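Local structure of SusD superfamily protein (Parabacteroides distasonis, 3OTN) at residues 23-33 and 117-128; 87-98 and 137-145. The protein probably binds nutrients such as carbohydrates at the bacterial outer membrane, as a member of the SusD family. One frame throughout, in Å; residues are numbered along the deposited sequence.

Both contacts lie in the helical, N-terminal part of the SusD fold, their centres about 11 Å apart, and helix 108-133 links them. Contact 1 (23-33 with 117-128) belongs to the core: its touching residues are mostly buried, and aromatic rings, a selenomethionine and two tyrosine hydroxyl bonds hold it. Contact 2 (87-98 with 137-145) is only partly buried and lies farther from the chain's centre. There a loop crosses helix 79-100, side-chain bonds to loop carbonyls count for more than ring packing, and a water and ethanediol molecules bridge parts of the interface. Arg122 and Tyr126, on the helix of contact 1, reach Asn94 and Ile139 of contact 2.

Contact 1. Residues 23-33 and 117-128; sequences TNSAYLKNTVF and EVKFMRALYYFY. With ACT (acetate ion), chain F; EDO (1,2-ethanediol), chain T; ACT (acetate ion), chain G; EDO (1,2-ethanediol), chain R.
Bends at chi2 (70°) and chi3 (76°) of the selenomethionine Met121 curl its CE over the ring of Tyr27 in a CH-pi contact, and the selenium stands farther above the same face as a Met-aromatic contact. Together they seat segment 23-33, which leads from helix 15-25 into a 3-10 segment, on helix 108-133 in the alpha-helical, TPR-related part of the SusD fold. CE lies 3.4 Å from the Tyr27 ring centroid, almost on the ring normal. At the edge of the same ring, Tyr27 OH donates to Glu117 OE1 over 2.6 Å, meeting the carboxylate from above its plane; Glu117 also forms a salt bridge with Arg184, and Val185 N bonds the hydroxyl. Replacing Tyr27 by a phenylalanine would probably leave Glu117 without this donor and Val185 N without its acceptor.

Ala26 CB packs against Val118 CG2 (4.0 Å), while Ala26 O accepts a bond from Tyr125 OH (2.8 Å) at a C=O...donor angle of 157°. Beyond it Phe33, Tyr125 and Tyr128 form an aromatic cluster. Phe33 CE1 lies over the centre of the Tyr128 ring, the two planes oblique, and Phe33 CE2 touches Leu124 CD2 at 3.6 Å.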
loop_
_atom_site.group_PDB
_atom_site.type_symbol
_atom_site.label_atom_id
_atom_site.label_comp_id
_atom_site.label_asym_id
_atom_site.label_seq_id
_atom_site.Cartn_x
_atom_site.Cartn_y
_atom_site.Cartn_z
ATOM N N THR A 23 13.427 18.867 5.250
ATOM C CA THR A 23 13.241 17.413 5.438
ATOM C C THR A 23 11.779 17.061 5.505
ATOM O O THR A 23 11.325 16.132 4.805
ATOM C CB THR A 23 13.949 16.935 6.679
ATOM O OG1 THR A 23 15.322 17.341 6.567
ATOM C CG2 THR A 23 13.845 15.398 6.871
ATOM N N ASN A 24 11.028 17.836 6.287
ATOM C CA ASN A 24 9.575 17.634 6.398
ATOM C C ASN A 24 8.818 17.818 5.076
ATOM O O ASN A 24 7.814 17.157 4.837
ATOM C CB ASN A 24 8.990 18.552 7.494
ATOM C CG ASN A 24 9.324 18.081 8.930
ATOM O OD1 ASN A 24 9.628 16.905 9.173
ATOM N ND2 ASN A 24 9.242 19.013 9.891
ATOM N N SER A 25 9.338 18.665 4.190
ATOM C CA SER A 25 8.685 18.931 2.897
ATOM C C SER A 25 8.564 17.629 2.085
ATOM O O SER A 25 7.625 17.465 1.304
ATOM C CB SER A 25 9.429 20.052 2.103
ATOM O OG SER A 25 10.647 19.575 1.496
ATOM N N ALA A 26 9.480 16.689 2.323
ATOM C CA ALA A 26 9.490 15.390 1.629
ATOM C C ALA A 26 8.315 14.502 2.004
ATOM O O ALA A 26 7.849 13.677 1.179
ATOM C CB ALA A 26 10.836 14.640 1.871
ATOM N N TYR A 27 7.799 14.705 3.215
ATOM C CA TYR A 27 6.643 13.958 3.731
ATOM C C TYR A 27 5.293 14.466 3.212
ATOM O O TYR A 27 4.304 13.738 3.295
ATOM C CB TYR A 27 6.596 13.998 5.268
ATOM C CG TYR A 27 7.743 13.317 6.036
ATOM C CD1 TYR A 27 9.046 13.822 6.051
ATOM C CD2 TYR A 27 7.497 12.165 6.766
ATOM C CE1 TYR A 27 10.071 13.166 6.784
ATOM C CE2 TYR A 27 8.492 11.516 7.485
ATOM C CZ TYR A 27 9.762 12.013 7.521
ATOM O OH TYR A 27 10.689 11.294 8.285
ATOM N N LEU A 28 5.248 15.694 2.716
ATOM C CA LEU A 28 3.978 16.371 2.429
ATOM C C LEU A 28 3.114 15.600 1.458
ATOM O O LEU A 28 1.915 15.433 1.678
ATOM C CB LEU A 28 4.214 17.785 1.888
ATOM C CG LEU A 28 4.814 18.788 2.867
ATOM C CD1 LEU A 28 5.068 20.127 2.131
ATOM C CD2 LEU A 28 3.920 18.925 4.095
ATOM N N LYS A 29 3.739 15.084 0.403
ATOM C CA LYS A 29 2.979 14.390 -0.635
ATOM C C LYS A 29 2.753 12.904 -0.311
ATOM O O LYS A 29 2.234 12.162 -1.145
ATOM C CB LYS A 29 3.573 14.661 -2.030
ATOM C CG LYS A 29 3.261 16.087 -2.542
ATOM C CD LYS A 29 1.780 16.181 -2.920
ATOM C CE LYS A 29 1.400 17.479 -3.549
ATOM N NZ LYS A 29 1.577 18.533 -2.613
ATOM N N ASN A 30 3.074 12.477 0.919
ATOM C CA ASN A 30 2.564 11.202 1.449
ATOM C C ASN A 30 1.015 11.092 1.504
ATOM O O ASN A 30 0.470 9.993 1.700
ATOM C CB ASN A 30 3.126 10.914 2.861
ATOM C CG ASN A 30 4.597 10.496 2.867
ATOM O OD1 ASN A 30 5.390 10.788 1.931
ATOM N ND2 ASN A 30 4.995 9.866 3.957
ATOM N N THR A 31 0.330 12.224 1.384
ATOM C CA THR A 31 -1.100 12.267 1.198
ATOM C C THR A 31 -1.531 11.390 0.037
ATOM O O THR A 31 -2.583 10.772 0.105
ATOM C CB THR A 31 -1.599 13.688 0.950
ATOM O OG1 THR A 31 -0.889 14.220 -0.182
ATOM C CG2 THR A 31 -1.393 14.567 2.187
ATOM N N VAL A 32 -0.695 11.245 -0.984
ATOM C CA VAL A 32 -1.084 10.436 -2.168
ATOM C C VAL A 32 -1.406 8.969 -1.849
ATOM O O VAL A 32 -2.201 8.333 -2.558
ATOM C CB VAL A 32 -0.011 10.502 -3.304
ATOM C CG1 VAL A 32 1.217 9.642 -2.951
ATOM C CG2 VAL A 32 -0.609 10.079 -4.627
ATOM N N PHE A 33 -0.815 8.429 -0.779
ATOM C CA PHE A 33 -0.991 7.009 -0.434
ATOM C C PHE A 33 -2.382 6.741 0.159
ATOM O O PHE A 33 -2.796 5.576 0.251
ATOM C CB PHE A 33 0.130 6.493 0.495
ATOM C CG PHE A 33 1.521 6.749 -0.043
ATOM C CD1 PHE A 33 1.868 6.318 -1.319
ATOM C CD2 PHE A 33 2.469 7.420 0.711
ATOM C CE1 PHE A 33 3.133 6.596 -1.857
ATOM C CE2 PHE A 33 3.735 7.703 0.184
ATOM C CZ PHE A 33 4.048 7.307 -1.111
ATOM N N GLU A 117 16.322 10.537 5.187
ATOM C CA GLU A 117 14.850 10.516 5.196
ATOM C C GLU A 117 14.328 10.896 3.783
ATOM O O GLU A 117 13.379 10.314 3.277
ATOM C CB GLU A 117 14.287 11.483 6.248
ATOM C CG GLU A 117 14.633 11.137 7.705
ATOM C CD GLU A 117 14.091 12.136 8.719
ATOM O OE1 GLU A 117 12.936 12.590 8.594
ATOM O OE2 GLU A 117 14.832 12.473 9.656
ATOM N N VAL A 118 14.945 11.904 3.199
ATOM C CA VAL A 118 14.572 12.449 1.898
ATOM C C VAL A 118 14.912 11.453 0.815
ATOM O O VAL A 118 14.114 11.260 -0.101
ATOM C CB VAL A 118 15.205 13.857 1.660
ATOM C CG1 VAL A 118 14.829 14.434 0.223
ATOM C CG2 VAL A 118 14.754 14.813 2.795
ATOM N N LYS A 119 16.066 10.793 0.906
ATOM C CA LYS A 119 16.396 9.795 -0.113
ATOM C C LYS A 119 15.442 8.611 -0.025
ATOM O O LYS A 119 15.032 8.080 -1.061
ATOM C CB LYS A 119 17.837 9.326 -0.018
ATOM C CG LYS A 119 18.842 10.352 -0.489
ATOM C CD LYS A 119 20.242 9.879 -0.127
ATOM C CE LYS A 119 21.304 10.938 -0.435
ATOM N NZ LYS A 119 22.669 10.373 -0.190
ATOM N N PHE A 120 15.101 8.185 1.200
ATOM C CA PHE A 120 14.070 7.159 1.385
ATOM C C PHE A 120 12.797 7.572 0.650
ATOM O O PHE A 120 12.224 6.762 -0.082
ATOM C CB PHE A 120 13.767 6.892 2.869
ATOM C CG PHE A 120 12.471 6.144 3.110
ATOM C CD1 PHE A 120 12.444 4.741 3.164
ATOM C CD2 PHE A 120 11.289 6.836 3.289
ATOM C CE1 PHE A 120 11.250 4.051 3.388
ATOM C CE2 PHE A 120 10.081 6.154 3.480
ATOM C CZ PHE A 120 10.072 4.752 3.556
HETATM N N MSE A 121 12.380 8.838 0.816
HETATM C CA MSE A 121 11.100 9.275 0.275
HETATM C C MSE A 121 11.097 9.300 -1.256
HETATM O O MSE A 121 10.087 8.978 -1.894
HETATM C CB MSE A 121 10.703 10.671 0.820
HETATM C CG MSE A 121 9.211 10.790 1.076
HETATM SE SE MSE A 121 8.612 9.746 2.558
HETATM C CE MSE A 121 9.328 10.957 3.863
ATOM N N ARG A 122 12.209 9.737 -1.830
ATOM C CA ARG A 122 12.325 9.803 -3.258
ATOM C C ARG A 122 12.213 8.392 -3.824
ATOM O O ARG A 122 11.497 8.172 -4.789
ATOM C CB ARG A 122 13.625 10.500 -3.672
ATOM C CG ARG A 122 13.753 10.547 -5.166
ATOM C CD ARG A 122 14.803 11.469 -5.639
ATOM N NE ARG A 122 16.139 11.015 -5.312
ATOM C CZ ARG A 122 17.225 11.752 -5.474
ATOM N NH1 ARG A 122 17.146 12.987 -5.981
ATOM N NH2 ARG A 122 18.407 11.255 -5.117
ATOM N N ALA A 123 12.930 7.444 -3.220
ATOM C CA ALA A 123 12.835 6.054 -3.588
ATOM C C ALA A 123 11.408 5.538 -3.488
ATOM O O ALA A 123 10.976 4.790 -4.360
ATOM C CB ALA A 123 13.783 5.168 -2.752
ATOM N N LEU A 124 10.706 5.912 -2.425
ATOM C CA LEU A 124 9.330 5.489 -2.186
ATOM C C LEU A 124 8.374 5.978 -3.296
ATOM O O LEU A 124 7.605 5.188 -3.874
ATOM C CB LEU A 124 8.848 5.959 -0.794
ATOM C CG LEU A 124 7.428 5.528 -0.342
ATOM C CD1 LEU A 124 7.334 4.014 -0.167
ATOM C CD2 LEU A 124 6.972 6.289 0.877
ATOM N N TYR A 125 8.454 7.265 -3.615
ATOM C CA TYR A 125 7.581 7.850 -4.643
ATOM C C TYR A 125 7.820 7.160 -5.998
ATOM O O TYR A 125 6.854 6.801 -6.685
ATOM C CB TYR A 125 7.811 9.349 -4.791
ATOM C CG TYR A 125 7.317 10.175 -3.604
ATOM C CD1 TYR A 125 6.001 10.062 -3.149
ATOM C CD2 TYR A 125 8.121 11.108 -3.009
ATOM C CE1 TYR A 125 5.541 10.815 -2.106
ATOM C CE2 TYR A 125 7.671 11.868 -1.945
ATOM C CZ TYR A 125 6.383 11.707 -1.496
ATOM O OH TYR A 125 5.926 12.463 -0.456
ATOM N N TYR A 126 9.096 6.974 -6.356
ATOM C CA TYR A 126 9.457 6.339 -7.607
ATOM C C TYR A 126 9.058 4.870 -7.662
ATOM O O TYR A 126 8.646 4.393 -8.712
ATOM C CB TYR A 126 10.956 6.470 -7.909
ATOM C CG TYR A 126 11.283 7.711 -8.682
ATOM C CD1 TYR A 126 10.836 7.869 -10.007
ATOM C CD2 TYR A 126 12.020 8.729 -8.111
ATOM C CE1 TYR A 126 11.148 9.013 -10.731
ATOM C CE2 TYR A 126 12.354 9.867 -8.820
ATOM C CZ TYR A 126 11.893 10.035 -10.115
ATOM O OH TYR A 126 12.208 11.202 -10.798
ATOM N N PHE A 127 9.156 4.168 -6.535
ATOM C CA PHE A 127 8.764 2.755 -6.478
ATOM C C PHE A 127 7.278 2.600 -6.737
ATOM O O PHE A 127 6.892 1.645 -7.389
ATOM C CB PHE A 127 9.178 2.146 -5.116
ATOM C CG PHE A 127 8.997 0.659 -5.002
ATOM C CD1 PHE A 127 9.457 -0.205 -5.986
ATOM C CD2 PHE A 127 8.437 0.116 -3.860
ATOM C CE1 PHE A 127 9.326 -1.589 -5.831
ATOM C CE2 PHE A 127 8.311 -1.256 -3.685
ATOM C CZ PHE A 127 8.730 -2.111 -4.681
ATOM N N TYR A 128 6.440 3.517 -6.231
ATOM C CA TYR A 128 5.009 3.495 -6.569
ATOM C C TYR A 128 4.827 3.827 -8.065
ATOM O O TYR A 128 4.167 3.078 -8.789
ATOM C CB TYR A 128 4.181 4.433 -5.700
ATOM C CG TYR A 128 3.836 3.817 -4.394
ATOM C CD1 TYR A 128 4.802 3.677 -3.391
ATOM C CD2 TYR A 128 2.578 3.246 -4.182
ATOM C CE1 TYR A 128 4.493 3.051 -2.165
ATOM C CE2 TYR A 128 2.260 2.641 -2.977
ATOM C CZ TYR A 128 3.202 2.542 -1.972
ATOM O OH TYR A 128 2.849 1.946 -0.782
HETATM C C ACT F . 23.032 10.382 3.016
HETATM O O ACT F . 23.029 9.253 2.452
HETATM O OXT ACT F . 22.509 10.376 4.151
HETATM C CH3 ACT F . 23.602 11.638 2.386
HETATM C C1 EDO T . 5.717 14.958 10.012
HETATM O O1 EDO T . 6.497 15.463 8.931
HETATM C C2 EDO T . 5.422 13.466 9.839
HETATM O O2 EDO T . 5.984 12.784 10.943
HETATM C C ACT G . 7.718 22.117 9.736
HETATM O O ACT G . 8.964 22.188 9.922
HETATM O OXT ACT G . 7.329 21.637 8.633
HETATM C CH3 ACT G . 6.744 22.539 10.812
HETATM C C1 EDO R . 18.984 16.579 -5.831
HETATM O O1 EDO R . 19.136 17.882 -6.377
HETATM C C2 EDO R . 20.105 15.685 -6.338
HETATM O O2 EDO R . 19.668 14.322 -6.378
#

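Contact 2. Residues 87-98 and 137-145; sequences YAGIANCNLALQ and PKITTVQSE. With EDO (1,2-ethanediol), chain M; EDO (1,2-ethanediol), chain R.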
loop_
_atom_site.group_PDB
_atom_site.type_symbol
_atom_site.label_atom_id
_atom_site.label_comp_id
_atom_site.label_asym_id
_atom_site.label_seq_id
_atom_site.Cartn_x
_atom_site.Cartn_y
_atom_site.Cartn_z
ATOM N N TYR A 87 5.054 12.965 -8.405
ATOM C CA TYR A 87 6.037 13.877 -8.994
ATOM C C TYR A 87 6.212 15.166 -8.185
ATOM O O TYR A 87 7.349 15.645 -8.070
ATOM C CB TYR A 87 5.814 14.134 -10.503
ATOM C CG TYR A 87 6.545 13.076 -11.307
ATOM C CD1 TYR A 87 7.925 13.024 -11.328
ATOM C CD2 TYR A 87 5.846 12.072 -11.953
ATOM C CE1 TYR A 87 8.593 12.016 -12.019
ATOM C CE2 TYR A 87 6.492 11.093 -12.659
ATOM C CZ TYR A 87 7.864 11.051 -12.674
ATOM O OH TYR A 87 8.476 10.013 -13.362
ATOM N N ALA A 88 5.140 15.687 -7.586
ATOM C CA ALA A 88 5.292 16.847 -6.660
ATOM C C ALA A 88 6.180 16.463 -5.481
ATOM O O ALA A 88 7.037 17.220 -5.080
ATOM C CB ALA A 88 3.910 17.369 -6.169
ATOM N N GLY A 89 5.958 15.273 -4.919
ATOM C CA GLY A 89 6.798 14.753 -3.844
ATOM C C GLY A 89 8.269 14.639 -4.225
ATOM O O GLY A 89 9.147 15.010 -3.440
ATOM N N ILE A 90 8.520 14.136 -5.440
ATOM C CA ILE A 90 9.874 13.989 -5.992
ATOM C C ILE A 90 10.518 15.360 -6.157
ATOM O O ILE A 90 11.696 15.534 -5.779
ATOM C CB ILE A 90 9.867 13.138 -7.332
ATOM C CG1 ILE A 90 9.632 11.660 -7.000
ATOM C CG2 ILE A 90 11.204 13.310 -8.132
ATOM C CD1 ILE A 90 8.941 10.879 -8.153
ATOM N N ALA A 91 9.749 16.342 -6.630
ATOM C CA ALA A 91 10.260 17.746 -6.756
ATOM C C ALA A 91 10.625 18.296 -5.390
ATOM O O ALA A 91 11.666 18.955 -5.246
ATOM C CB ALA A 91 9.264 18.702 -7.478
ATOM N N ASN A 92 9.794 18.015 -4.384
ATOM C CA ASN A 92 10.124 18.402 -3.001
ATOM C C ASN A 92 11.415 17.760 -2.545
ATOM O O ASN A 92 12.250 18.430 -1.959
ATOM C CB ASN A 92 9.003 18.051 -1.978
ATOM C CG ASN A 92 7.771 18.937 -2.107
ATOM O OD1 ASN A 92 7.876 20.122 -2.401
ATOM N ND2 ASN A 92 6.603 18.365 -1.860
ATOM N N CYS A 93 11.580 16.470 -2.827
ATOM C CA CYS A 93 12.788 15.759 -2.453
ATOM C C CYS A 93 14.036 16.277 -3.135
ATOM O O CYS A 93 15.101 16.377 -2.483
ATOM C CB CYS A 93 12.682 14.258 -2.725
ATOM S SG CYS A 93 11.392 13.354 -1.817
ATOM N N ASN A 94 13.956 16.537 -4.445
ATOM C CA ASN A 94 15.122 17.011 -5.193
ATOM C C ASN A 94 15.605 18.343 -4.666
ATOM O O ASN A 94 16.800 18.554 -4.498
ATOM C CB ASN A 94 14.845 17.079 -6.705
ATOM C CG ASN A 94 14.636 15.688 -7.328
ATOM O OD1 ASN A 94 15.105 14.703 -6.784
ATOM N ND2 ASN A 94 13.902 15.613 -8.455
ATOM N N LEU A 95 14.670 19.234 -4.365
ATOM C CA LEU A 95 15.013 20.550 -3.841
ATOM C C LEU A 95 15.552 20.458 -2.403
ATOM O O LEU A 95 16.537 21.129 -2.040
ATOM C CB LEU A 95 13.769 21.458 -3.924
ATOM C CG LEU A 95 13.861 22.938 -3.538
ATOM C CD1 LEU A 95 15.089 23.595 -4.167
ATOM C CD2 LEU A 95 12.565 23.659 -3.942
ATOM N N ALA A 96 14.898 19.630 -1.585
ATOM C CA ALA A 96 15.343 19.338 -0.224
ATOM C C ALA A 96 16.794 18.815 -0.192
ATOM O O ALA A 96 17.620 19.298 0.604
ATOM C CB ALA A 96 14.371 18.294 0.437
ATOM N N LEU A 97 17.118 17.860 -1.070
ATOM C CA LEU A 97 18.468 17.304 -1.122
ATOM C C LEU A 97 19.489 18.337 -1.593
ATOM O O LEU A 97 20.614 18.357 -1.089
ATOM C CB LEU A 97 18.533 16.035 -1.965
ATOM C CG LEU A 97 17.850 14.786 -1.380
ATOM C CD1 LEU A 97 17.660 13.649 -2.423
ATOM C CD2 LEU A 97 18.572 14.329 -0.134
ATOM N N GLN A 98 19.114 19.194 -2.539
ATOM C CA GLN A 98 20.035 20.250 -3.005
ATOM C C GLN A 98 20.321 21.217 -1.868
ATOM O O GLN A 98 21.475 21.495 -1.576
ATOM C CB GLN A 98 19.463 21.024 -4.178
ATOM C CG GLN A 98 20.414 22.094 -4.728
ATOM C CD GLN A 98 19.736 23.113 -5.627
ATOM O OE1 GLN A 98 18.855 23.863 -5.193
ATOM N NE2 GLN A 98 20.183 23.185 -6.868
ATOM N N PRO A 137 9.457 9.365 -16.250
ATOM C CA PRO A 137 10.590 10.299 -16.288
ATOM C C PRO A 137 11.555 10.163 -15.117
ATOM O O PRO A 137 11.139 10.034 -13.983
ATOM C CB PRO A 137 9.909 11.670 -16.277
ATOM C CG PRO A 137 8.601 11.418 -16.956
ATOM C CD PRO A 137 8.187 10.073 -16.517
ATOM N N LYS A 138 12.834 10.188 -15.447
ATOM C CA LYS A 138 13.935 10.031 -14.531
ATOM C C LYS A 138 14.433 11.426 -14.144
ATOM O O LYS A 138 15.224 12.012 -14.864
ATOM C CB LYS A 138 15.030 9.234 -15.233
ATOM C CG LYS A 138 16.265 8.924 -14.391
ATOM C CD LYS A 138 17.161 7.896 -15.099
ATOM C CE LYS A 138 17.835 8.441 -16.286
ATOM N NZ LYS A 138 18.795 7.441 -16.863
ATOM N N ILE A 139 13.965 11.929 -12.995
ATOM C CA ILE A 139 14.190 13.295 -12.538
ATOM C C ILE A 139 14.760 13.301 -11.126
ATOM O O ILE A 139 14.082 12.906 -10.168
ATOM C CB ILE A 139 12.871 14.111 -12.548
ATOM C CG1 ILE A 139 12.270 14.167 -13.949
ATOM C CG2 ILE A 139 13.107 15.550 -12.067
ATOM C CD1 ILE A 139 10.856 14.717 -13.976
ATOM N N THR A 140 16.015 13.707 -11.018
ATOM C CA THR A 140 16.691 13.870 -9.740
ATOM C C THR A 140 17.283 15.263 -9.589
ATOM O O THR A 140 18.010 15.505 -8.626
ATOM C CB THR A 140 17.856 12.835 -9.585
ATOM O OG1 THR A 140 18.768 12.988 -10.665
ATOM C CG2 THR A 140 17.325 11.415 -9.588
ATOM N N THR A 141 17.008 16.175 -10.519
ATOM C CA THR A 141 17.551 17.527 -10.436
ATOM C C THR A 141 16.393 18.495 -10.262
ATOM O O THR A 141 15.268 18.200 -10.656
ATOM C CB THR A 141 18.419 17.909 -11.685
ATOM O OG1 THR A 141 17.586 18.320 -12.761
ATOM C CG2 THR A 141 19.257 16.749 -12.144
ATOM N N VAL A 142 16.678 19.650 -9.662
ATOM C CA VAL A 142 15.668 20.662 -9.459
ATOM C C VAL A 142 15.193 21.130 -10.842
ATOM O O VAL A 142 15.964 21.101 -11.820
ATOM C CB VAL A 142 16.173 21.818 -8.540
ATOM C CG1 VAL A 142 16.602 21.227 -7.162
ATOM C CG2 VAL A 142 17.303 22.598 -9.203
ATOM N N GLN A 143 13.918 21.512 -10.924
ATOM C CA GLN A 143 13.281 21.823 -12.218
ATOM C C GLN A 143 13.964 22.899 -13.034
ATOM O O GLN A 143 14.054 22.768 -14.250
ATOM C CB GLN A 143 11.799 22.179 -12.042
ATOM C CG GLN A 143 10.950 21.012 -11.579
ATOM C CD GLN A 143 9.466 21.350 -11.526
ATOM O OE1 GLN A 143 9.006 22.315 -12.146
ATOM N NE2 GLN A 143 8.703 20.540 -10.799
ATOM N N SER A 144 14.443 23.953 -12.374
ATOM C CA SER A 144 15.148 25.042 -13.059
ATOM C C SER A 144 16.476 24.596 -13.689
ATOM O O SER A 144 16.969 25.251 -14.592
ATOM C CB SER A 144 15.381 26.254 -12.118
ATOM O OG SER A 144 16.327 25.995 -11.065
ATOM N N GLU A 145 17.038 23.482 -13.224
ATOM C CA GLU A 145 18.314 22.981 -13.752
ATOM C C GLU A 145 18.141 21.837 -14.735
ATOM O O GLU A 145 19.130 21.305 -15.213
ATOM C CB GLU A 145 19.234 22.570 -12.608
ATOM C CG GLU A 145 19.618 23.748 -11.739
ATOM C CD GLU A 145 20.516 23.368 -10.579
ATOM O OE1 GLU A 145 21.138 22.283 -10.616
ATOM O OE2 GLU A 145 20.594 24.170 -9.621
HETATM C C1 EDO M . 9.818 16.739 -10.913
HETATM O O1 EDO M . 10.511 17.997 -11.003
HETATM C C2 EDO M . 8.334 16.903 -10.631
HETATM O O2 EDO M . 7.594 17.582 -11.660
HETATM C C1 EDO R . 18.984 16.579 -5.831
HETATM O O1 EDO R . 19.136 17.882 -6.377
HETATM C C2 EDO R . 20.105 15.685 -6.338
HETATM O O2 EDO R . 19.668 14.322 -6.378
HETATM O O HOH W 1 12.824 18.132 -9.616
#
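Tyr87 turns the edge of its ring to Pro137, the two side chains crossing at about a right angle, and so begins a helix-loop packing in which the loop between helices 108-133 and 156-172 runs across helix 79-100 of the alpha-helical, TPR-related region. The Tyr87 hydroxyl lies in the carbonyl plane of Pro137 and donates to a lone pair of its O over 2.7 Å, with a C=O...donor angle of 123°. Ile139 also crosses Tyr87 at about a right angle, its CD1 4.0 Å from Tyr87 CE1.

In the middle, Asn94 presents its amide to the loop backbone. ND2 makes a weak bond to Ile139 O (3.2 Å, N-H...O angle 158°) and also donates to a water, which in turn donates to Thr141 O at 2.7 Å. The other end of the amide is fixed from helix 108-133, where Arg122 NH1 donates to Asn94 OD1; since Tyr126 OH also bonds Ile139 O, the loop carbonyl is held from two helices.

Val142 packs on the helix through CG1. With CG1 anti to its carbonyl carbon, it rests that methyl on the backbone at Leu95 CA (3.7 Å), and its side chain crosses those of Leu95 and Gln98 at about right angles. Two ethanediol molecules, probably from the crystallisation liquor, lie between loop and helix; one of them donates to Asn94 O and, weakly, to Thr140 O.

Farther along the helix, the extended chains of Gln98 and Glu145 approach from opposite directions, amide and carboxylate planes 44° apart, and meet in a weak bond from Gln98 NE2 to Glu145 OE2 at 3.0 Å.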